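Local coordinates for protein Tox3 (Phaeosphaeria nodorum, PDB 6WES) that acts as a necrotrophic effector toxin secreted by a fungal wheat pathogen, probably recognised in hosts that carry the sensitivity gene Snn3, at residues P90-L95 against C131-E136. Numbering follows the deposited sequence.
Sequences PPTRCL and CIRADE
Cys94 and Cys131 both hold SG anti to their carbonyl carbon (chi1 near -60° in both), which turns the two sulfurs to each other across a non-hydrogen-bonded residue pair of two antiparallel strands. They close a disulfide of 2.0 Å between Cys94 SG and Cys131 SG, with the torsion about the S-S bond at 111°. The next pair, Arg93 with Ile132, is the hydrogen-bonded one. Arg93 N gives a nearly straight bond to Ile132 O at 2.8 Å, and Ile132 N returns one to Arg93 O at 3.0 Å. Beyond it, Ala134 N bonds to Pro91 O at 3.0 Å, just past the end of strand 126-133.

On the face opposite the disulfide, the Arg93 side chain runs alongside the backbone of 134-136. Its CG lies 3.3 Å from Ala134 O. A bend at chi3 (65°) then carries NH1 to Asp135 O, 2.8 Å away. The carbonyl oxygen lies in the guanidinium plane, but NH1 sits above the carbonyl plane, not on a lone pair. This bond ties the loop after the strand back to the sheet.

Thr92 and Arg133 share the disulfide face. Thr92 OG1 sits 3.2 Å from Arg133 CD. The arginine then bends twice and crosses the Pro90 ring at about a right angle. Its NE makes a weak bond to Pro90 O, which also accepts a hydrogen bond from Thr88. Pro90 follows a cis peptide bond, and its CB packs on the Ala134 backbone.

Strand 72-85 flanks strand 92-105 on the other side, through backbone bonds of Thr92 with Asn85 and Cys94 with Leu83. In this C-terminal part of the protein, probably the mature, processed effector, the contact forms a cross-strand disulfide at a non-hydrogen-bonded position at one end of the beta barrel.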
loop_
_atom_site.group_PDB
_atom_site.type_symbol
_atom_site.label_atom_id
_atom_site.label_comp_id
_atom_site.label_asym_id
_atom_site.label_seq_id
_atom_site.Cartn_x
_atom_site.Cartn_y
_atom_site.Cartn_z
ATOM N N PRO A 90 -17.404 29.609 2.618
ATOM C CA PRO A 90 -16.148 28.910 2.318
ATOM C C PRO A 90 -16.421 27.616 1.538
ATOM O O PRO A 90 -17.542 27.119 1.521
ATOM C CB PRO A 90 -15.577 28.580 3.713
ATOM C CG PRO A 90 -16.412 29.356 4.690
ATOM C CD PRO A 90 -17.746 29.527 4.047
ATOM N N PRO A 91 -15.416 27.112 0.844
ATOM C CA PRO A 91 -15.567 25.823 0.159
ATOM C C PRO A 91 -15.684 24.695 1.171
ATOM O O PRO A 91 -15.401 24.851 2.361
ATOM C CB PRO A 91 -14.251 25.706 -0.609
ATOM C CG PRO A 91 -13.259 26.429 0.266
ATOM C CD PRO A 91 -14.050 27.633 0.735
ATOM N N THR A 92 -16.101 23.532 0.678
ATOM C CA THR A 92 -15.966 22.300 1.443
ATOM C C THR A 92 -14.599 21.717 1.127
ATOM O O THR A 92 -14.293 21.429 -0.035
ATOM C CB THR A 92 -17.053 21.299 1.060
ATOM O OG1 THR A 92 -18.329 21.896 1.298
ATOM C CG2 THR A 92 -16.921 20.027 1.907
ATOM N N ARG A 93 -13.771 21.554 2.146
ATOM C CA ARG A 93 -12.447 20.986 1.968
ATOM C C ARG A 93 -12.373 19.664 2.709
ATOM O O ARG A 93 -12.743 19.582 3.885
ATOM C CB ARG A 93 -11.377 21.942 2.481
ATOM C CG ARG A 93 -11.477 23.318 1.835
ATOM C CD ARG A 93 -10.195 24.107 1.986
ATOM N NE ARG A 93 -9.095 23.478 1.268
ATOM C CZ ARG A 93 -7.878 24.003 1.176
ATOM N NH1 ARG A 93 -7.615 25.167 1.756
ATOM N NH2 ARG A 93 -6.929 23.359 0.509
ATOM N N CYS A 94 -11.918 18.632 2.011
ATOM C CA CYS A 94 -11.914 17.284 2.560
ATOM C C CYS A 94 -10.521 16.698 2.490
ATOM O O CYS A 94 -9.865 16.758 1.448
ATOM C CB CYS A 94 -12.859 16.374 1.768
ATOM S SG CYS A 94 -14.597 16.919 1.810
ATOM N N LEU A 95 -10.107 16.065 3.569
ATOM C CA LEU A 95 -8.876 15.298 3.599
ATOM C C LEU A 95 -9.230 13.818 3.545
ATOM O O LEU A 95 -10.129 13.365 4.255
ATOM C CB LEU A 95 -8.116 15.586 4.896
ATOM C CG LEU A 95 -6.805 14.809 4.992
ATOM C CD1 LEU A 95 -5.808 15.214 3.921
ATOM C CD2 LEU A 95 -6.205 14.983 6.366
ATOM N N CYS A 131 -14.288 16.188 6.363
ATOM C CA CYS A 131 -14.589 17.400 5.608
ATOM C C CYS A 131 -15.001 18.543 6.529
ATOM O O CYS A 131 -15.617 18.331 7.575
ATOM C CB CYS A 131 -15.733 17.208 4.615
ATOM S SG CYS A 131 -15.420 15.947 3.414
ATOM N N ILE A 132 -14.673 19.762 6.113
ATOM C CA ILE A 132 -15.114 20.968 6.806
ATOM C C ILE A 132 -15.482 22.023 5.770
ATOM O O ILE A 132 -14.912 22.080 4.674
ATOM C CB ILE A 132 -14.025 21.486 7.780
ATOM C CG1 ILE A 132 -14.532 22.677 8.589
ATOM C CG2 ILE A 132 -12.769 21.904 7.035
ATOM C CD1 ILE A 132 -13.653 23.003 9.784
ATOM N N ARG A 133 -16.437 22.884 6.124
ATOM C CA ARG A 133 -16.694 24.089 5.335
ATOM C C ARG A 133 -15.783 25.174 5.899
ATOM O O ARG A 133 -16.100 25.812 6.906
ATOM C CB ARG A 133 -18.160 24.484 5.453
ATOM C CG ARG A 133 -19.126 23.614 4.678
ATOM C CD ARG A 133 -19.353 24.160 3.277
ATOM N NE ARG A 133 -19.317 25.621 3.236
ATOM C CZ ARG A 133 -20.384 26.397 3.066
ATOM N NH1 ARG A 133 -21.589 25.858 2.920
ATOM N NH2 ARG A 133 -20.245 27.715 3.036
ATOM N N ALA A 134 -14.637 25.381 5.253
ATOM C CA ALA A 134 -13.623 26.299 5.760
ATOM C C ALA A 134 -12.596 26.559 4.667
ATOM O O ALA A 134 -12.545 25.863 3.650
ATOM C CB ALA A 134 -12.945 25.735 7.013
ATOM N N ASP A 135 -11.760 27.564 4.899
ATOM C CA ASP A 135 -10.735 27.938 3.934
ATOM C C ASP A 135 -9.447 27.130 4.073
ATOM O O ASP A 135 -8.520 27.341 3.285
ATOM C CB ASP A 135 -10.421 29.434 4.047
ATOM C CG ASP A 135 -11.653 30.316 3.862
ATOM O OD1 ASP A 135 -12.315 30.219 2.803
ATOM O OD2 ASP A 135 -11.955 31.122 4.774
ATOM N N GLU A 136 -9.366 26.205 5.037
ATOM C CA GLU A 136 -8.153 25.444 5.313
ATOM C C GLU A 136 -8.468 23.958 5.204
ATOM O O GLU A 136 -9.549 23.535 5.624
ATOM C CB GLU A 136 -7.716 25.725 6.762
ATOM C CG GLU A 136 -7.657 27.214 7.126
ATOM C CD GLU A 136 -8.777 27.644 8.076
ATOM O OE1 GLU A 136 -8.590 27.536 9.309
ATOM O OE2 GLU A 136 -9.834 28.111 7.594
#